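Local structure of carboxypeptidase D (Drosophila melanogaster, 3MN8) at residues E30-F34 against Y113-Y117; Y57-A61 against L119-E123; F210-A214 against L331-A335. The protein is a zinc-dependent metallocarboxypeptidase that releases C-terminal arginine or lysine from peptides and proteins, here the first, active catalytic domain with its transthyretin-like domain. All coordinates share one frame; numbering follows the deposited sequence.

Contact 1: residues E30-F34 against Y113-Y117; sequences EDESF and YMAQY
Glu32 and Phe34 of the N-terminal loop 30-34 run past one face of helix 106-121, with CA atoms 6.4 Å apart at Glu32 and Tyr117 and 6.8 Å apart at Phe34 and Tyr113. Phe34 makes most of the loop's share of the contact. Its CG sits between the backbone N and the carbonyl carbon (chi1 51°), which turns the ring in over the helix. Phe34 CD1 comes to 3.4 Å from Tyr113 CD2. The ring planes differ by only 27°, but the rings are offset and share little face. The far end of the Phe34 ring rests on the next turn, where CZ lies 3.7 Å from Tyr117 CB. The carbonyl O of Tyr113 lies over one face of the Phe34 ring, toward its rim. Gln116 lies alongside, with its OE1 3.2 Å from Phe34 CB; its NE2 bonds back to Val112 O.

Helix 106-121 belongs to the alpha/beta catalytic domain of the M14 zinc carboxypeptidases. The loop lies on the outside of that domain, beside helix 317-333. An Asx turn shapes the loop: Asp31 OD2 accepts from Ser33 N at 3.3 Å. The Tyr117 ring stretches out along the loop, its CG anti to the backbone N (chi1 -177°). Its OH donates to Glu30 OE2 at 2.9 Å, meeting the carboxylate from above its plane. Glu30 is poorly ordered, so this bond is less certain. Glu32 CG packs at the edge of the same ring, 3.9 Å from Tyr117 CE1. Lys325 forms salt bridges with both glutamates, and Trp321 NE1 donates to Glu32 OE1.

Contact 2: residues Y57-A61 against L119-E123; sequences YPNQA and LGNHE
Tyr57 and Leu119 make a CH-pi contact on the outer layer of the M14 catalytic domain, where the turn from helix 43-56 into the edge strand 61-68 meets the last turn of helix 106-121. The contact is partly buried and mainly apolar. Tyr57 is the first residue to leave helical backbone angles. Its carbonyl O takes two backbone bonds, from Gln60 N and Ala61 N, which close the turn.

Leu119 CB lies over the centre of the Tyr57 ring, 3.8 Å from the centroid and 11° off the ring normal. The leucine runs across the ring against the direction in which the tyrosine points. CG of Leu119 stands anti to its carbonyl carbon (chi1 -80°), and both methyl groups reach the turn. CD1 is 3.8 Å from Tyr57 CD1 and 3.6 Å from Ala61 CB. CD2 sits over the same face, above Tyr57 CG, and is 4.2 Å from Gln60 CB. At the other end of the ring, Tyr57 OH packs against Gly120, 3.3 Å from its CA. The glycine leaves the hydroxyl beside bare backbone.

The polar side of the contact is formed by Gln60 and His122. Their amide and ring planes stand 77° apart, and Gln60 OE1 is near the edge of the imidazole. Val132 of helix 126-134 touches His122 as well. This part of the surface carries the N-linked glycan of Asn133, with a sugar about 6 Å from the His122 side chain. The His122 ring folds back toward helix 106-121, where ND1 donates to Leu119 O at 2.8 Å, somewhat out of the carbonyl plane.

Contact 3: residues F210-A214 against L331-A335; sequences FVLSA and LLRQA
Leu212 is the main bump of this contact, and it fills a hollow at the end of helix 317-333. The walls of the hollow are Leu331, the backbone at Gln334 and the methyl group of Ala335. The CA atoms of Leu212 and Ala335 are 5.7 Å apart, so the two backbones come close here. The Leu212 branch reaches across to the helix because chi1 (167°) swings CG away from its own backbone N. Its CD2 goes deepest, 3.3 Å from Leu331 O and 3.3 Å from Ala335 N. On one flank CD2 meets Leu331 CD2 at 3.5 Å. On another it meets Ala335 CB at 3.7 Å. Gln334 adds its backbone C and its CB; the rest of the side chain bends at chi2 and leads away to Gln250.

Leu331 O is already engaged: it accepts from Gln334 N at 2.8 Å. Leu332 O likewise accepts from Ala335 N. The leucine methyl therefore packs against backbone atoms that pair within the turn itself.

Two looser pairs extend the fit. Ala214, two residues along the strand, presents its small CB to Leu331 CD1 at 4.2 Å. At the other end, Val211 CG1 lies 4.5 Å from Ala335 CB.

This is a helix packed on the central mixed sheet of the M14 catalytic domain. Strand 212-217 runs between strands 93-97 and 300-305, and farther along it carries the zinc ligand His217. Leu331 also rests on Tyr96 and Ile304 of these flanking strands, and Leu251 of helix 245-257 touches Leu212.

How the contacts relate
Contacts 1 and 2 sit in the outer layer of the catalytic domain and share helix 106-121, one packing on its middle and the other on its end. They meet where Asn121 OD1 probably accepts a hydrogen bond from Asp31 N. Contact 3 is deeper, about 20 Å from each of the others between centres, and joins the central sheet to helix 317-333. That helix also flanks contact 1, through Trp321 and Lys325. Chemistry follows depth. Contact 3 is built from aliphatic side chains and backbone. The partly buried contacts 1 and 2 combine aromatic packing with polar or charged side chains, several of them partly exposed.

Contact 1: residues E30-F34 against Y113-Y117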
loop_
_atom_site.group_PDB
_atom_site.type_symbol
_atom_site.label_atom_id
_atom_site.label_comp_id
_atom_site.label_asym_id
_atom_site.label_seq_id
_atom_site.Cartn_x
_atom_site.Cartn_y
_atom_site.Cartn_z
ATOM N N GLU A 30 -8.557 -16.337 -18.569
ATOM C CA GLU A 30 -8.387 -16.228 -17.113
ATOM C C GLU A 30 -9.103 -17.276 -16.235
ATOM O O GLU A 30 -10.261 -17.625 -16.458
ATOM C CB GLU A 30 -8.801 -14.820 -16.661
ATOM C CG GLU A 30 -8.234 -13.696 -17.519
ATOM C CD GLU A 30 -8.927 -12.364 -17.269
ATOM O OE1 GLU A 30 -10.159 -12.283 -17.489
ATOM O OE2 GLU A 30 -8.241 -11.397 -16.860
ATOM N N ASP A 31 -8.402 -17.757 -15.217
ATOM C CA ASP A 31 -9.010 -18.608 -14.209
ATOM C C ASP A 31 -9.515 -17.745 -13.041
ATOM O O ASP A 31 -8.798 -17.506 -12.066
ATOM C CB ASP A 31 -7.997 -19.648 -13.732
ATOM C CG ASP A 31 -8.447 -20.378 -12.485
ATOM O OD1 ASP A 31 -7.629 -21.130 -11.902
ATOM O OD2 ASP A 31 -9.615 -20.194 -12.082
ATOM N N GLU A 32 -10.751 -17.268 -13.157
ATOM C CA GLU A 32 -11.385 -16.468 -12.112
ATOM C C GLU A 32 -12.507 -17.254 -11.413
ATOM O O GLU A 32 -13.590 -16.717 -11.148
ATOM C CB GLU A 32 -11.980 -15.195 -12.713
ATOM C CG GLU A 32 -10.981 -14.242 -13.332
ATOM C CD GLU A 32 -11.663 -13.031 -13.957
ATOM O OE1 GLU A 32 -11.735 -11.982 -13.281
ATOM O OE2 GLU A 32 -12.136 -13.132 -15.115
ATOM N N SER A 33 -12.248 -18.526 -11.124
ATOM C CA SER A 33 -13.262 -19.395 -10.536
ATOM C C SER A 33 -13.721 -18.890 -9.167
ATOM O O SER A 33 -14.871 -19.120 -8.753
ATOM C CB SER A 33 -12.730 -20.825 -10.415
ATOM O OG SER A 33 -11.676 -20.904 -9.473
ATOM N N PHE A 34 -12.820 -18.195 -8.478
ATOM C CA PHE A 34 -13.099 -17.686 -7.139
ATOM C C PHE A 34 -14.389 -16.871 -7.048
ATOM O O PHE A 34 -14.771 -16.434 -5.966
ATOM C CB PHE A 34 -11.897 -16.902 -6.569
ATOM C CG PHE A 34 -11.346 -15.820 -7.486
ATOM C CD1 PHE A 34 -11.910 -14.552 -7.519
ATOM C CD2 PHE A 34 -10.229 -16.061 -8.275
ATOM C CE1 PHE A 34 -11.391 -13.559 -8.342
ATOM C CE2 PHE A 34 -9.701 -15.069 -9.104
ATOM C CZ PHE A 34 -10.280 -13.821 -9.136
ATOM N N TYR A 113 -9.601 -12.124 -3.309
ATOM C CA TYR A 113 -9.667 -12.346 -4.755
ATOM C C TYR A 113 -8.321 -12.154 -5.487
ATOM O O TYR A 113 -7.927 -12.978 -6.308
ATOM C CB TYR A 113 -10.716 -11.415 -5.372
ATOM C CG TYR A 113 -12.147 -11.735 -4.990
ATOM C CD1 TYR A 113 -13.151 -10.773 -5.107
ATOM C CD2 TYR A 113 -12.501 -12.998 -4.524
ATOM C CE1 TYR A 113 -14.469 -11.062 -4.767
ATOM C CE2 TYR A 113 -13.814 -13.297 -4.182
ATOM C CZ TYR A 113 -14.788 -12.323 -4.303
ATOM O OH TYR A 113 -16.085 -12.613 -3.960
ATOM N N MET A 114 -7.628 -11.058 -5.204
ATOM C CA MET A 114 -6.344 -10.803 -5.847
ATOM C C MET A 114 -5.361 -11.964 -5.640
ATOM O O MET A 114 -4.798 -12.473 -6.599
ATOM C CB MET A 114 -5.746 -9.473 -5.358
ATOM C CG MET A 114 -4.372 -9.123 -5.963
ATOM S SD MET A 114 -4.366 -8.862 -7.766
ATOM C CE MET A 114 -5.637 -7.601 -7.872
ATOM N N ALA A 115 -5.173 -12.377 -4.389
ATOM C CA ALA A 115 -4.274 -13.472 -4.039
ATOM C C ALA A 115 -4.469 -14.657 -4.972
ATOM O O ALA A 115 -3.546 -15.077 -5.672
ATOM C CB ALA A 115 -4.516 -13.905 -2.589
ATOM N N GLN A 116 -5.680 -15.200 -4.968
ATOM C CA GLN A 116 -6.020 -16.304 -5.842
ATOM C C GLN A 116 -5.760 -15.952 -7.305
ATOM O O GLN A 116 -5.109 -16.712 -8.025
ATOM C CB GLN A 116 -7.481 -16.667 -5.647
ATOM C CG GLN A 116 -7.823 -17.167 -4.245
ATOM C CD GLN A 116 -9.338 -17.273 -4.024
ATOM O OE1 GLN A 116 -9.972 -18.278 -4.371
ATOM N NE2 GLN A 116 -9.923 -16.219 -3.466
ATOM N N TYR A 117 -6.263 -14.791 -7.727
ATOM C CA TYR A 117 -6.128 -14.324 -9.104
ATOM C C TYR A 117 -4.681 -14.331 -9.594
ATOM O O TYR A 117 -4.343 -14.947 -10.605
ATOM C CB TYR A 117 -6.709 -12.920 -9.246
ATOM C CG TYR A 117 -6.672 -12.396 -10.661
ATOM C CD1 TYR A 117 -7.659 -12.738 -11.571
ATOM C CD2 TYR A 117 -5.645 -11.568 -11.089
ATOM C CE1 TYR A 117 -7.632 -12.272 -12.872
ATOM C CE2 TYR A 117 -5.601 -11.087 -12.393
ATOM C CZ TYR A 117 -6.601 -11.445 -13.280
ATOM O OH TYR A 117 -6.569 -10.985 -14.573
#

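Contact 2: residues Y57-A61 against L119-E123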
loop_
_atom_site.group_PDB
_atom_site.type_symbol
_atom_site.label_atom_id
_atom_site.label_comp_id
_atom_site.label_asym_id
_atom_site.label_seq_id
_atom_site.Cartn_x
_atom_site.Cartn_y
_atom_site.Cartn_z
ATOM N N TYR A 57 1.128 -23.504 -3.964
ATOM C CA TYR A 57 2.165 -22.770 -4.684
ATOM C C TYR A 57 3.417 -22.602 -3.843
ATOM O O TYR A 57 3.715 -21.505 -3.409
ATOM C CB TYR A 57 1.646 -21.399 -5.098
ATOM C CG TYR A 57 0.406 -21.441 -5.957
ATOM C CD1 TYR A 57 -0.865 -21.448 -5.378
ATOM C CD2 TYR A 57 0.497 -21.460 -7.348
ATOM C CE1 TYR A 57 -2.022 -21.481 -6.165
ATOM C CE2 TYR A 57 -0.647 -21.489 -8.147
ATOM C CZ TYR A 57 -1.907 -21.499 -7.553
ATOM O OH TYR A 57 -3.041 -21.530 -8.347
ATOM N N PRO A 58 4.160 -23.695 -3.628
ATOM C CA PRO A 58 5.279 -23.781 -2.682
ATOM C C PRO A 58 6.301 -22.657 -2.808
ATOM O O PRO A 58 6.766 -22.167 -1.781
ATOM C CB PRO A 58 5.937 -25.116 -3.045
ATOM C CG PRO A 58 4.831 -25.932 -3.589
ATOM C CD PRO A 58 3.916 -24.979 -4.309
ATOM N N ASN A 59 6.641 -22.254 -4.029
ATOM C CA ASN A 59 7.760 -21.324 -4.217
ATOM C C ASN A 59 7.383 -19.840 -4.343
ATOM O O ASN A 59 8.255 -18.965 -4.349
ATOM C CB ASN A 59 8.614 -21.746 -5.418
ATOM C CG ASN A 59 9.036 -23.206 -5.354
ATOM O OD1 ASN A 59 8.387 -24.027 -4.709
ATOM N ND2 ASN A 59 10.125 -23.536 -6.040
ATOM N N GLN A 60 6.087 -19.559 -4.422
ATOM C CA GLN A 60 5.640 -18.216 -4.753
ATOM C C GLN A 60 4.650 -17.640 -3.747
ATOM O O GLN A 60 4.457 -16.427 -3.669
ATOM C CB GLN A 60 5.054 -18.215 -6.159
ATOM C CG GLN A 60 5.158 -19.578 -6.827
ATOM C CD GLN A 60 5.467 -19.465 -8.297
ATOM O OE1 GLN A 60 5.154 -20.365 -9.091
ATOM N NE2 GLN A 60 6.083 -18.346 -8.677
ATOM N N ALA A 61 4.026 -18.506 -2.966
ATOM C CA ALA A 61 3.145 -18.041 -1.906
ATOM C C ALA A 61 3.723 -18.417 -0.554
ATOM O O ALA A 61 4.097 -19.577 -0.334
ATOM C CB ALA A 61 1.755 -18.619 -2.067
ATOM N N LEU A 119 -1.940 -15.750 -8.245
ATOM C CA LEU A 119 -1.315 -17.061 -8.218
ATOM C C LEU A 119 -1.807 -17.959 -9.334
ATOM O O LEU A 119 -1.004 -18.476 -10.108
ATOM C CB LEU A 119 -1.518 -17.731 -6.864
ATOM C CG LEU A 119 -0.542 -17.220 -5.810
ATOM C CD1 LEU A 119 -0.880 -17.800 -4.433
ATOM C CD2 LEU A 119 0.892 -17.546 -6.237
ATOM N N GLY A 120 -3.123 -18.129 -9.422
ATOM C CA GLY A 120 -3.715 -19.055 -10.377
ATOM C C GLY A 120 -3.634 -18.611 -11.832
ATOM O O GLY A 120 -3.978 -19.375 -12.738
ATOM N N ASN A 121 -3.171 -17.385 -12.065
ATOM C CA ASN A 121 -3.065 -16.881 -13.423
ATOM C C ASN A 121 -1.669 -16.465 -13.879
ATOM O O ASN A 121 -1.415 -16.389 -15.082
ATOM C CB ASN A 121 -4.044 -15.738 -13.631
ATOM C CG ASN A 121 -5.464 -16.225 -13.751
ATOM O OD1 ASN A 121 -5.916 -16.604 -14.835
ATOM N ND2 ASN A 121 -6.181 -16.227 -12.634
ATOM N N HIS A 122 -0.776 -16.217 -12.924
ATOM C CA HIS A 122 0.560 -15.685 -13.215
ATOM C C HIS A 122 1.386 -16.495 -14.234
ATOM O O HIS A 122 2.212 -15.932 -14.956
ATOM C CB HIS A 122 1.375 -15.486 -11.921
ATOM C CG HIS A 122 2.156 -16.695 -11.503
ATOM N ND1 HIS A 122 1.644 -17.654 -10.655
ATOM C CD2 HIS A 122 3.410 -17.100 -11.819
ATOM C CE1 HIS A 122 2.550 -18.599 -10.467
ATOM N NE2 HIS A 122 3.629 -18.289 -11.162
ATOM N N GLU A 123 1.184 -17.804 -14.293
ATOM C CA GLU A 123 1.889 -18.591 -15.303
ATOM C C GLU A 123 1.161 -18.607 -16.653
ATOM O O GLU A 123 1.776 -18.876 -17.684
ATOM C CB GLU A 123 2.155 -20.019 -14.818
ATOM C CG GLU A 123 3.179 -20.107 -13.694
ATOM C CD GLU A 123 3.764 -21.503 -13.532
ATOM O OE1 GLU A 123 3.118 -22.485 -13.960
ATOM O OE2 GLU A 123 4.878 -21.620 -12.974
#

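Contact 3: residues F210-A214 against L331-A335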
loop_
_atom_site.group_PDB
_atom_site.type_symbol
_atom_site.label_atom_id
_atom_site.label_comp_id
_atom_site.label_asym_id
_atom_site.label_seq_id
_atom_site.Cartn_x
_atom_site.Cartn_y
_atom_site.Cartn_z
ATOM N N PHE A 210 9.463 -1.111 2.100
ATOM C CA PHE A 210 8.306 -1.015 1.224
ATOM C C PHE A 210 8.357 0.220 0.346
ATOM O O PHE A 210 8.704 1.304 0.796
ATOM C CB PHE A 210 7.018 -1.059 2.030
ATOM C CG PHE A 210 6.732 -2.407 2.593
ATOM C CD1 PHE A 210 6.911 -2.666 3.943
ATOM C CD2 PHE A 210 6.334 -3.436 1.765
ATOM C CE1 PHE A 210 6.662 -3.914 4.463
ATOM C CE2 PHE A 210 6.085 -4.687 2.282
ATOM C CZ PHE A 210 6.251 -4.928 3.633
ATOM N N VAL A 211 8.011 0.034 -0.917
ATOM C CA VAL A 211 8.154 1.083 -1.913
ATOM C C VAL A 211 6.831 1.798 -2.144
ATOM O O VAL A 211 6.783 3.020 -2.236
ATOM C CB VAL A 211 8.662 0.516 -3.264
ATOM C CG1 VAL A 211 8.532 1.558 -4.364
ATOM C CG2 VAL A 211 10.114 0.007 -3.142
ATOM N N LEU A 212 5.762 1.022 -2.227
ATOM C CA LEU A 212 4.429 1.535 -2.520
ATOM C C LEU A 212 3.412 0.741 -1.704
ATOM O O LEU A 212 3.674 -0.399 -1.333
ATOM C CB LEU A 212 4.145 1.392 -4.023
ATOM C CG LEU A 212 2.729 1.565 -4.593
ATOM C CD1 LEU A 212 2.129 2.880 -4.156
ATOM C CD2 LEU A 212 2.761 1.477 -6.122
ATOM N N SER A 213 2.250 1.332 -1.440
ATOM C CA SER A 213 1.239 0.691 -0.602
ATOM C C SER A 213 -0.135 1.337 -0.741
ATOM O O SER A 213 -0.267 2.491 -1.137
ATOM C CB SER A 213 1.671 0.753 0.867
ATOM O OG SER A 213 0.635 0.295 1.713
ATOM N N ALA A 214 -1.168 0.591 -0.395
ATOM C CA ALA A 214 -2.509 1.145 -0.394
ATOM C C ALA A 214 -3.298 0.485 0.711
ATOM O O ALA A 214 -3.098 -0.698 0.973
ATOM C CB ALA A 214 -3.174 0.911 -1.729
ATOM N N LEU A 331 -2.057 0.075 -10.395
ATOM C CA LEU A 331 -1.452 0.762 -9.255
ATOM C C LEU A 331 -0.193 0.014 -8.863
ATOM O O LEU A 331 0.854 0.613 -8.637
ATOM C CB LEU A 331 -2.417 0.816 -8.072
ATOM C CG LEU A 331 -1.989 1.635 -6.850
ATOM C CD1 LEU A 331 -3.098 1.663 -5.818
ATOM C CD2 LEU A 331 -0.737 1.068 -6.215
ATOM N N LEU A 332 -0.295 -1.303 -8.792
ATOM C CA LEU A 332 0.866 -2.097 -8.421
ATOM C C LEU A 332 2.015 -1.784 -9.351
ATOM O O LEU A 332 3.135 -1.585 -8.899
ATOM C CB LEU A 332 0.548 -3.595 -8.421
ATOM C CG LEU A 332 -0.331 -4.016 -7.230
ATOM C CD1 LEU A 332 -0.848 -5.436 -7.362
ATOM C CD2 LEU A 332 0.410 -3.837 -5.920
ATOM N N ARG A 333 1.734 -1.701 -10.649
ATOM C CA ARG A 333 2.788 -1.433 -11.642
ATOM C C ARG A 333 3.401 -0.041 -11.512
ATOM O O ARG A 333 4.441 0.245 -12.107
ATOM C CB ARG A 333 2.285 -1.681 -13.065
ATOM C CG ARG A 333 1.604 -3.034 -13.206
ATOM C CD ARG A 333 1.600 -3.573 -14.628
ATOM N NE ARG A 333 2.871 -4.179 -14.983
ATOM C CZ ARG A 333 3.080 -5.442 -15.357
ATOM N NH1 ARG A 333 4.317 -5.803 -15.645
ATOM N NH2 ARG A 333 2.099 -6.336 -15.458
ATOM N N GLN A 334 2.767 0.814 -10.716
ATOM C CA GLN A 334 3.315 2.130 -10.405
ATOM C C GLN A 334 4.516 2.027 -9.450
ATOM O O GLN A 334 5.305 2.963 -9.317
ATOM C CB GLN A 334 2.232 3.028 -9.812
ATOM C CG GLN A 334 1.217 3.568 -10.821
ATOM C CD GLN A 334 1.827 4.618 -11.743
ATOM O OE1 GLN A 334 2.199 5.708 -11.309
ATOM N NE2 GLN A 334 1.932 4.289 -13.019
ATOM N N ALA A 335 4.674 0.885 -8.793
ATOM C CA ALA A 335 5.862 0.669 -7.989
ATOM C C ALA A 335 7.088 0.509 -8.886
ATOM O O ALA A 335 8.181 0.184 -8.419
ATOM C CB ALA A 335 5.693 -0.546 -7.094
#